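Local coordinates for protein aerobactin synthase IucC (Klebsiella pneumoniae, PDB 6CN7) that probably catalyses the ATP-dependent attachment of a second N-acetyl-N-hydroxylysine to citryl-N-acetyl-N-hydroxylysine, the step that completes the siderophore aerobactin, at residues Ala309-Leu314 and Leu410-Cys415; Met449-Val452 and Glu458-Ser461; Asp518-His523 and Ala528-Phe533. The protein carries 5 engineered substitutions. All blocks are in the same frame, centred on the assembly; numbering follows the deposited sequence.

Contact 1: Ala309-Leu314 and Leu410-Cys415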
loop_
_atom_site.group_PDB
_atom_site.type_symbol
_atom_site.label_atom_id
_atom_site.label_comp_id
_atom_site.label_asym_id
_atom_site.label_seq_id
_atom_site.Cartn_x
_atom_site.Cartn_y
_atom_site.Cartn_z
ATOM N N ALA A 309 33.136 -12.925 -27.738
ATOM C CA ALA A 309 33.841 -14.185 -27.953
ATOM C C ALA A 309 34.736 -14.123 -29.184
ATOM O O ALA A 309 35.836 -14.688 -29.186
ATOM C CB ALA A 309 32.836 -15.331 -28.083
ATOM N N THR A 310 34.283 -13.440 -30.236
ATOM C CA THR A 310 35.031 -13.384 -31.488
ATOM C C THR A 310 36.130 -12.331 -31.433
ATOM O O THR A 310 37.294 -12.620 -31.735
ATOM C CB THR A 310 34.074 -13.095 -32.648
ATOM O OG1 THR A 310 33.139 -14.172 -32.779
ATOM C CG2 THR A 310 34.833 -12.921 -33.962
ATOM N N ASP A 311 35.777 -11.106 -31.054
ATOM C CA ASP A 311 36.726 -10.004 -31.076
ATOM C C ASP A 311 37.912 -10.291 -30.162
ATOM O O ASP A 311 37.742 -10.559 -28.969
ATOM C CB ASP A 311 36.025 -8.720 -30.648
ATOM C CG ASP A 311 36.907 -7.504 -30.797
ATOM O OD1 ASP A 311 37.670 -7.206 -29.856
ATOM O OD2 ASP A 311 36.847 -6.849 -31.859
ATOM N N ALA A 312 39.121 -10.218 -30.725
ATOM C CA ALA A 312 40.317 -10.556 -29.959
ATOM C C ALA A 312 40.572 -9.550 -28.845
ATOM O O ALA A 312 40.950 -9.932 -27.732
ATOM C CB ALA A 312 41.529 -10.642 -30.887
ATOM N N THR A 313 40.379 -8.260 -29.123
ATOM C CA THR A 313 40.583 -7.243 -28.096
ATOM C C THR A 313 39.658 -7.473 -26.907
ATOM O O THR A 313 40.070 -7.323 -25.750
ATOM C CB THR A 313 40.362 -5.850 -28.686
ATOM O OG1 THR A 313 41.280 -5.640 -29.764
ATOM C CG2 THR A 313 40.571 -4.768 -27.634
ATOM N N LEU A 314 38.400 -7.832 -27.170
ATOM C CA LEU A 314 37.459 -8.104 -26.091
ATOM C C LEU A 314 37.704 -9.468 -25.460
ATOM O O LEU A 314 37.502 -9.633 -24.252
ATOM C CB LEU A 314 36.026 -8.011 -26.618
ATOM C CG LEU A 314 35.675 -6.648 -27.220
ATOM C CD1 LEU A 314 34.364 -6.700 -27.977
ATOM C CD2 LEU A 314 35.617 -5.580 -26.134
ATOM N N LEU A 410 34.913 -1.290 -23.148
ATOM C CA LEU A 410 33.780 -0.419 -23.444
ATOM C C LEU A 410 34.110 0.557 -24.565
ATOM O O LEU A 410 33.277 0.804 -25.445
ATOM C CB LEU A 410 33.361 0.335 -22.182
ATOM C CG LEU A 410 32.822 -0.533 -21.042
ATOM C CD1 LEU A 410 32.612 0.304 -19.794
ATOM C CD2 LEU A 410 31.525 -1.219 -21.446
ATOM N N TYR A 411 35.317 1.123 -24.555
ATOM C CA TYR A 411 35.694 2.062 -25.606
ATOM C C TYR A 411 35.898 1.346 -26.933
ATOM O O TYR A 411 35.541 1.875 -27.992
ATOM C CB TYR A 411 36.957 2.816 -25.197
ATOM C CG TYR A 411 37.317 3.962 -26.111
ATOM C CD1 TYR A 411 36.423 4.999 -26.342
ATOM C CD2 TYR A 411 38.559 4.021 -26.728
ATOM C CE1 TYR A 411 36.748 6.054 -27.173
ATOM C CE2 TYR A 411 38.894 5.072 -27.560
ATOM C CZ TYR A 411 37.985 6.086 -27.776
ATOM O OH TYR A 411 38.315 7.134 -28.605
ATOM N N HIS A 412 36.469 0.139 -26.895
ATOM C CA HIS A 412 36.649 -0.642 -28.115
ATOM C C HIS A 412 35.305 -1.042 -28.709
ATOM O O HIS A 412 35.088 -0.922 -29.920
ATOM C CB HIS A 412 37.500 -1.878 -27.819
ATOM C CG HIS A 412 37.667 -2.795 -28.990
ATOM N ND1 HIS A 412 38.394 -2.453 -30.108
ATOM C CD2 HIS A 412 37.206 -4.049 -29.211
ATOM C CE1 HIS A 412 38.372 -3.452 -30.970
ATOM N NE2 HIS A 412 37.658 -4.432 -30.450
ATOM N N LEU A 413 34.388 -1.529 -27.869
ATOM C CA LEU A 413 33.046 -1.848 -28.343
ATOM C C LEU A 413 32.428 -0.663 -29.075
ATOM O O LEU A 413 31.800 -0.828 -30.128
ATOM C CB LEU A 413 32.167 -2.270 -27.164
ATOM C CG LEU A 413 30.730 -2.697 -27.483
ATOM C CD1 LEU A 413 30.708 -3.913 -28.394
ATOM C CD2 LEU A 413 29.965 -2.981 -26.200
ATOM N N LEU A 414 32.616 0.547 -28.542
ATOM C CA LEU A 414 32.026 1.735 -29.153
ATOM C C LEU A 414 32.684 2.062 -30.489
ATOM O O LEU A 414 31.998 2.241 -31.503
ATOM C CB LEU A 414 32.141 2.923 -28.196
ATOM C CG LEU A 414 31.775 4.297 -28.770
ATOM C CD1 LEU A 414 30.333 4.316 -29.250
ATOM C CD2 LEU A 414 32.015 5.391 -27.744
ATOM N N CYS A 415 34.016 2.151 -30.511
ATOM C CA CYS A 415 34.700 2.649 -31.700
ATOM C C CYS A 415 34.651 1.657 -32.853
ATOM O O CYS A 415 34.649 2.071 -34.019
ATOM C CB CYS A 415 36.148 2.992 -31.362
ATOM S SG CYS A 415 36.301 4.284 -30.120
#
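H412, on helix 395-417, points its ring at the carboxylate of D311, which sits in the turn between helices 291-310 and 312-317. The polar part is a forked histidine-carboxylate interaction. NE2 of H412 gives a nearly straight bond to OD2 of D311 (2.9 Å, 170°), met on the syn side but 28° out of the carboxylate plane. A weak second branch runs from H412 NE2 to D311 OD1 at 2.8 Å. R416 forms a salt bridge to OD2 and Y417 OH hydrogen-bonds to it, while ND1 of H412 is bonded to Y519 OH. The ring is therefore tied at both nitrogens.

Apolar atoms meet the same ring on one face and at one edge. T313 CB lies over the face, 3.7 Å from the ring centroid, in a CH-pi contact. L314 meets the edge instead, with CG 3.6 Å from H412 CD2. With its CG anti to the backbone N (chi1 176°), H412 reaches across to all three residues.

D311 also binds its own chain. Its OD1 accepts from L314 N at 2.9 Å through the anti lone pair. This is an N-cap: one aspartate begins helix 312-317 and joins it to helix 395-417.

Contact 2: Met449-Val452 and Glu458-Ser461; sequences MRLV and EMDS
L451 and M459 have the closest CA atoms of the two segments, 9.1 Å apart. Segment 449-452 is an extended strand. It is the middle one of a small mixed sheet, between strands 419-421 and 472-473. Segment 458-461 begins with the last residues of a 3-10 segment, 458-459, and runs on as loop. The gap is too wide for backbone pairing, and side chains bridge it.

M459 does most of the bridging. Its chain is extended at chi2 (-177°) and bends at chi3, which turns the terminal methyl onto L451. M459 CE lies 3.6 Å from L451 CD1. It also touches CB of L451 at 4.0 Å. The methyl sits against the leucine, nearest CD1, and the two side chains meet at a slant. V452 adds a looser contact, with CG1 4.3 Å from M459 SD. L462 and T470 also pack on L451, and F533 packs on V452.

Polar groups of the loop have partners outside: the backbone O of M459 accepts from R467, and the E458 carboxylate forms a salt bridge with R529. All three touching side chains are buried and apolar. The contact itself thus rests on dispersion and burial, with a flexible thioether fitted against branched side chains.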
loop_
_atom_site.group_PDB
_atom_site.type_symbol
_atom_site.label_atom_id
_atom_site.label_comp_id
_atom_site.label_asym_id
_atom_site.label_seq_id
_atom_site.Cartn_x
_atom_site.Cartn_y
_atom_site.Cartn_z
ATOM N N MET A 449 21.072 0.545 -23.956
ATOM C CA MET A 449 21.979 0.303 -25.069
ATOM C C MET A 449 21.622 1.216 -26.235
ATOM O O MET A 449 20.456 1.291 -26.635
ATOM C CB MET A 449 21.920 -1.167 -25.493
ATOM C CG MET A 449 22.658 -1.499 -26.779
ATOM S SD MET A 449 22.835 -3.283 -26.986
ATOM C CE MET A 449 23.177 -3.391 -28.737
ATOM N N ARG A 450 22.626 1.906 -26.778
ATOM C CA ARG A 450 22.428 2.854 -27.865
ATOM C C ARG A 450 23.416 2.569 -28.990
ATOM O O ARG A 450 24.465 1.951 -28.785
ATOM C CB ARG A 450 22.588 4.305 -27.376
ATOM C CG ARG A 450 21.537 4.742 -26.355
ATOM C CD ARG A 450 21.678 6.219 -26.014
ATOM N NE ARG A 450 20.719 6.659 -25.002
ATOM C CZ ARG A 450 19.472 7.047 -25.258
ATOM N NH1 ARG A 450 19.007 7.048 -26.501
ATOM N NH2 ARG A 450 18.682 7.433 -24.263
ATOM N N LEU A 451 23.073 3.036 -30.191
ATOM C CA LEU A 451 23.877 2.807 -31.383
ATOM C C LEU A 451 24.201 4.137 -32.050
ATOM O O LEU A 451 23.546 5.153 -31.810
ATOM C CB LEU A 451 23.154 1.897 -32.379
ATOM C CG LEU A 451 22.725 0.520 -31.876
ATOM C CD1 LEU A 451 21.827 -0.149 -32.898
ATOM C CD2 LEU A 451 23.943 -0.333 -31.589
ATOM N N VAL A 452 25.219 4.111 -32.905
ATOM C CA VAL A 452 25.669 5.295 -33.627
ATOM C C VAL A 452 24.858 5.433 -34.906
ATOM O O VAL A 452 24.555 4.441 -35.580
ATOM C CB VAL A 452 27.180 5.213 -33.927
ATOM C CG1 VAL A 452 27.483 4.103 -34.934
ATOM C CG2 VAL A 452 27.704 6.554 -34.425
ATOM N N GLU A 458 30.679 -3.251 -39.227
ATOM C CA GLU A 458 30.679 -4.160 -38.090
ATOM C C GLU A 458 29.318 -4.249 -37.412
ATOM O O GLU A 458 29.139 -5.101 -36.535
ATOM C CB GLU A 458 31.736 -3.720 -37.071
ATOM C CG GLU A 458 33.153 -3.638 -37.627
ATOM C CD GLU A 458 33.472 -2.287 -38.247
ATOM O OE1 GLU A 458 32.531 -1.501 -38.480
ATOM O OE2 GLU A 458 34.666 -2.010 -38.500
ATOM N N MET A 459 28.361 -3.402 -37.792
ATOM C CA MET A 459 27.021 -3.429 -37.223
ATOM C C MET A 459 26.017 -4.189 -38.080
ATOM O O MET A 459 24.878 -4.381 -37.642
ATOM C CB MET A 459 26.506 -2.001 -37.015
ATOM C CG MET A 459 26.531 -1.547 -35.579
ATOM S SD MET A 459 25.833 0.102 -35.370
ATOM C CE MET A 459 24.106 -0.258 -35.653
ATOM N N ASP A 460 26.401 -4.616 -39.284
ATOM C CA ASP A 460 25.464 -5.321 -40.150
ATOM C C ASP A 460 24.975 -6.623 -39.527
ATOM O O ASP A 460 23.895 -7.102 -39.886
ATOM C CB ASP A 460 26.114 -5.601 -41.506
ATOM C CG ASP A 460 26.346 -4.337 -42.311
ATOM O OD1 ASP A 460 25.921 -3.253 -41.855
ATOM O OD2 ASP A 460 26.952 -4.426 -43.399
ATOM N N SER A 461 25.741 -7.202 -38.601
ATOM C CA SER A 461 25.365 -8.461 -37.971
ATOM C C SER A 461 24.228 -8.308 -36.969
ATOM O O SER A 461 23.689 -9.323 -36.512
ATOM C CB SER A 461 26.581 -9.069 -37.269
ATOM O OG SER A 461 27.670 -9.213 -38.164
#

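Contact 3: Asp518-His523 and Ala528-Phe533; sequences DYMQEH and ARFALF
M520 covers one face of the F530 ring with CG and SD. CG sits almost above the centre, 3.5 Å from the centroid and only 10° off the ring normal. SD follows at 4.0 Å from the same centroid, over the same face, and adds a Met-aromatic contact to the CH-pi one. A chi1 of -70°, with CG anti to the carbonyl carbon, and an extended chi2 lay these two atoms over the ring. The bend at chi3 turns the methyl away from it. SD comes 3.6 Å from F530 CG, near the root of the ring. The two side chains run past each other in opposite directions.

Y519 approaches the far end of the same ring. Its CE2 is 3.6 Å from F530 CZ. The two rings meet obliquely, with planes at 65° and centroids 5.5 Å apart. Y519 OH lies in the plane of the F530 ring at its edge, and it is hydrogen-bonded to H412.

The two segments belong to a helical hairpin: a short turn links helix 505-521 to helix 527-532. F530 is the buried wedge between them. It also touches C415 of helix 395-417.

H523 touches the F530 ring mainly through its backbone, with O 3.6 Å from F530 CE2. The imidazole turns back on its own segment, where ND1 donates to Y519 O at 3.0 Å in a nearly straight bond. The acceptor lies in the imidazole plane. At its other nitrogen, NE2, the ring is hydrogen-bonded to T313, and the ring also meets that of H412. Bonds at both nitrogens fix the rotation of the H523 imidazole.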
loop_
_atom_site.group_PDB
_atom_site.type_symbol
_atom_site.label_atom_id
_atom_site.label_comp_id
_atom_site.label_asym_id
_atom_site.label_seq_id
_atom_site.Cartn_x
_atom_site.Cartn_y
_atom_site.Cartn_z
ATOM N N ASP A 518 47.998 3.734 -25.451
ATOM C CA ASP A 518 48.539 2.439 -25.849
ATOM C C ASP A 518 47.509 1.652 -26.647
ATOM O O ASP A 518 47.817 1.092 -27.704
ATOM C CB ASP A 518 48.979 1.648 -24.615
ATOM C CG ASP A 518 50.164 2.278 -23.907
ATOM O OD1 ASP A 518 50.714 3.268 -24.436
ATOM O OD2 ASP A 518 50.541 1.781 -22.820
ATOM N N TYR A 519 46.270 1.615 -26.158
ATOM C CA TYR A 519 45.231 0.850 -26.840
ATOM C C TYR A 519 45.018 1.344 -28.267
ATOM O O TYR A 519 44.876 0.540 -29.196
ATOM C CB TYR A 519 43.925 0.923 -26.054
ATOM C CG TYR A 519 42.719 0.717 -26.927
ATOM C CD1 TYR A 519 42.331 -0.558 -27.316
ATOM C CD2 TYR A 519 41.980 1.798 -27.382
ATOM C CE1 TYR A 519 41.235 -0.749 -28.125
ATOM C CE2 TYR A 519 40.882 1.620 -28.189
ATOM C CZ TYR A 519 40.516 0.347 -28.558
ATOM O OH TYR A 519 39.421 0.180 -29.362
ATOM N N MET A 520 44.974 2.664 -28.464
ATOM C CA MET A 520 44.731 3.196 -29.801
ATOM C C MET A 520 45.929 2.961 -30.716
ATOM O O MET A 520 45.758 2.692 -31.911
ATOM C CB MET A 520 44.382 4.683 -29.719
ATOM C CG MET A 520 43.008 4.941 -29.108
ATOM S SD MET A 520 42.473 6.663 -29.178
ATOM C CE MET A 520 43.576 7.422 -27.988
ATOM N N GLN A 521 47.148 3.055 -30.178
ATOM C CA GLN A 521 48.328 2.687 -30.955
ATOM C C GLN A 521 48.186 1.283 -31.526
ATOM O O GLN A 521 48.552 1.030 -32.678
ATOM C CB GLN A 521 49.587 2.767 -30.090
ATOM C CG GLN A 521 50.262 4.125 -30.053
ATOM C CD GLN A 521 51.659 4.052 -29.463
ATOM O OE1 GLN A 521 52.158 2.969 -29.155
ATOM N NE2 GLN A 521 52.298 5.205 -29.304
ATOM N N GLU A 522 47.655 0.354 -30.729
ATOM C CA GLU A 522 47.544 -1.037 -31.143
ATOM C C GLU A 522 46.506 -1.256 -32.237
ATOM O O GLU A 522 46.393 -2.379 -32.740
ATOM C CB GLU A 522 47.208 -1.906 -29.928
ATOM C CG GLU A 522 48.276 -1.875 -28.840
ATOM C CD GLU A 522 47.876 -2.638 -27.591
ATOM O OE1 GLU A 522 46.683 -2.994 -27.459
ATOM O OE2 GLU A 522 48.761 -2.885 -26.742
ATOM N N HIS A 523 45.753 -0.225 -32.619
ATOM C CA HIS A 523 44.704 -0.352 -33.632
ATOM C C HIS A 523 44.786 0.820 -34.603
ATOM O O HIS A 523 43.868 1.639 -34.698
ATOM C CB HIS A 523 43.329 -0.432 -32.969
ATOM C CG HIS A 523 43.155 -1.632 -32.093
ATOM N ND1 HIS A 523 43.620 -1.683 -30.797
ATOM C CD2 HIS A 523 42.580 -2.834 -32.334
ATOM C CE1 HIS A 523 43.328 -2.859 -30.272
ATOM N NE2 HIS A 523 42.700 -3.578 -31.185
ATOM N N ALA A 528 40.499 6.731 -37.838
ATOM C CA ALA A 528 39.349 7.599 -38.067
ATOM C C ALA A 528 38.280 7.402 -37.000
ATOM O O ALA A 528 37.699 8.377 -36.509
ATOM C CB ALA A 528 38.772 7.347 -39.458
ATOM N N ARG A 529 37.999 6.150 -36.631
ATOM C CA ARG A 529 37.004 5.890 -35.596
ATOM C C ARG A 529 37.351 6.617 -34.303
ATOM O O ARG A 529 36.461 7.117 -33.605
ATOM C CB ARG A 529 36.885 4.385 -35.343
ATOM C CG ARG A 529 36.361 3.584 -36.526
ATOM C CD ARG A 529 34.880 3.839 -36.765
ATOM N NE ARG A 529 34.378 3.105 -37.925
ATOM C CZ ARG A 529 33.941 1.850 -37.892
ATOM N NH1 ARG A 529 33.939 1.166 -36.754
ATOM N NH2 ARG A 529 33.502 1.275 -39.003
ATOM N N PHE A 530 38.641 6.688 -33.967
ATOM C CA PHE A 530 39.043 7.342 -32.726
ATOM C C PHE A 530 38.853 8.852 -32.811
ATOM O O PHE A 530 38.472 9.491 -31.823
ATOM C CB PHE A 530 40.496 6.994 -32.399
ATOM C CG PHE A 530 40.720 5.535 -32.107
ATOM C CD1 PHE A 530 39.768 4.796 -31.424
ATOM C CD2 PHE A 530 41.881 4.901 -32.517
ATOM C CE1 PHE A 530 39.968 3.457 -31.152
ATOM C CE2 PHE A 530 42.086 3.558 -32.249
ATOM C CZ PHE A 530 41.127 2.836 -31.565
ATOM N N ALA A 531 39.113 9.442 -33.980
ATOM C CA ALA A 531 38.796 10.854 -34.170
ATOM C C ALA A 531 37.301 11.095 -34.018
ATOM O O ALA A 531 36.877 12.134 -33.499
ATOM C CB ALA A 531 39.278 11.322 -35.543
ATOM N N LEU A 532 36.486 10.138 -34.463
ATOM C CA LEU A 532 35.038 10.275 -34.360
ATOM C C LEU A 532 34.562 10.149 -32.920
ATOM O O LEU A 532 33.537 10.738 -32.556
ATOM C CB LEU A 532 34.364 9.226 -35.244
ATOM C CG LEU A 532 32.841 9.283 -35.371
ATOM C CD1 LEU A 532 32.399 10.557 -36.072
ATOM C CD2 LEU A 532 32.341 8.059 -36.117
ATOM N N PHE A 533 35.282 9.390 -32.091
ATOM C CA PHE A 533 34.928 9.233 -30.684
ATOM C C PHE A 533 36.080 9.664 -29.783
ATOM O O PHE A 533 36.586 8.858 -28.994
ATOM C CB PHE A 533 34.568 7.776 -30.372
ATOM C CG PHE A 533 33.366 7.268 -31.111
ATOM C CD1 PHE A 533 32.100 7.750 -30.821
ATOM C CD2 PHE A 533 33.500 6.284 -32.075
ATOM C CE1 PHE A 533 30.991 7.273 -31.495
ATOM C CE2 PHE A 533 32.396 5.802 -32.752
ATOM C CZ PHE A 533 31.140 6.296 -32.462
#

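In the fold
Along the chain the three contacts follow in series, with none nested or crossed. Contact 1 closes the longest loop, with 95 residues between its segments. It ties the turn between helices 291-310 and 312-317 to helix 395-417, and so joins the two family regions of the protein. Contact 2 closes a five-residue loop and holds strand 449-452 to the chain that follows it. Contact 3 closes the short turn between helices 505-521 and 527-532, with four residues between its segments, and packs this helix pair together. Contact 3 touches both others: contact 1 partly through T313 and H523, contact 2 through a salt bridge and apolar packing. Contacts 1 and 2 do not touch; their nearest atoms are about 6 Å apart.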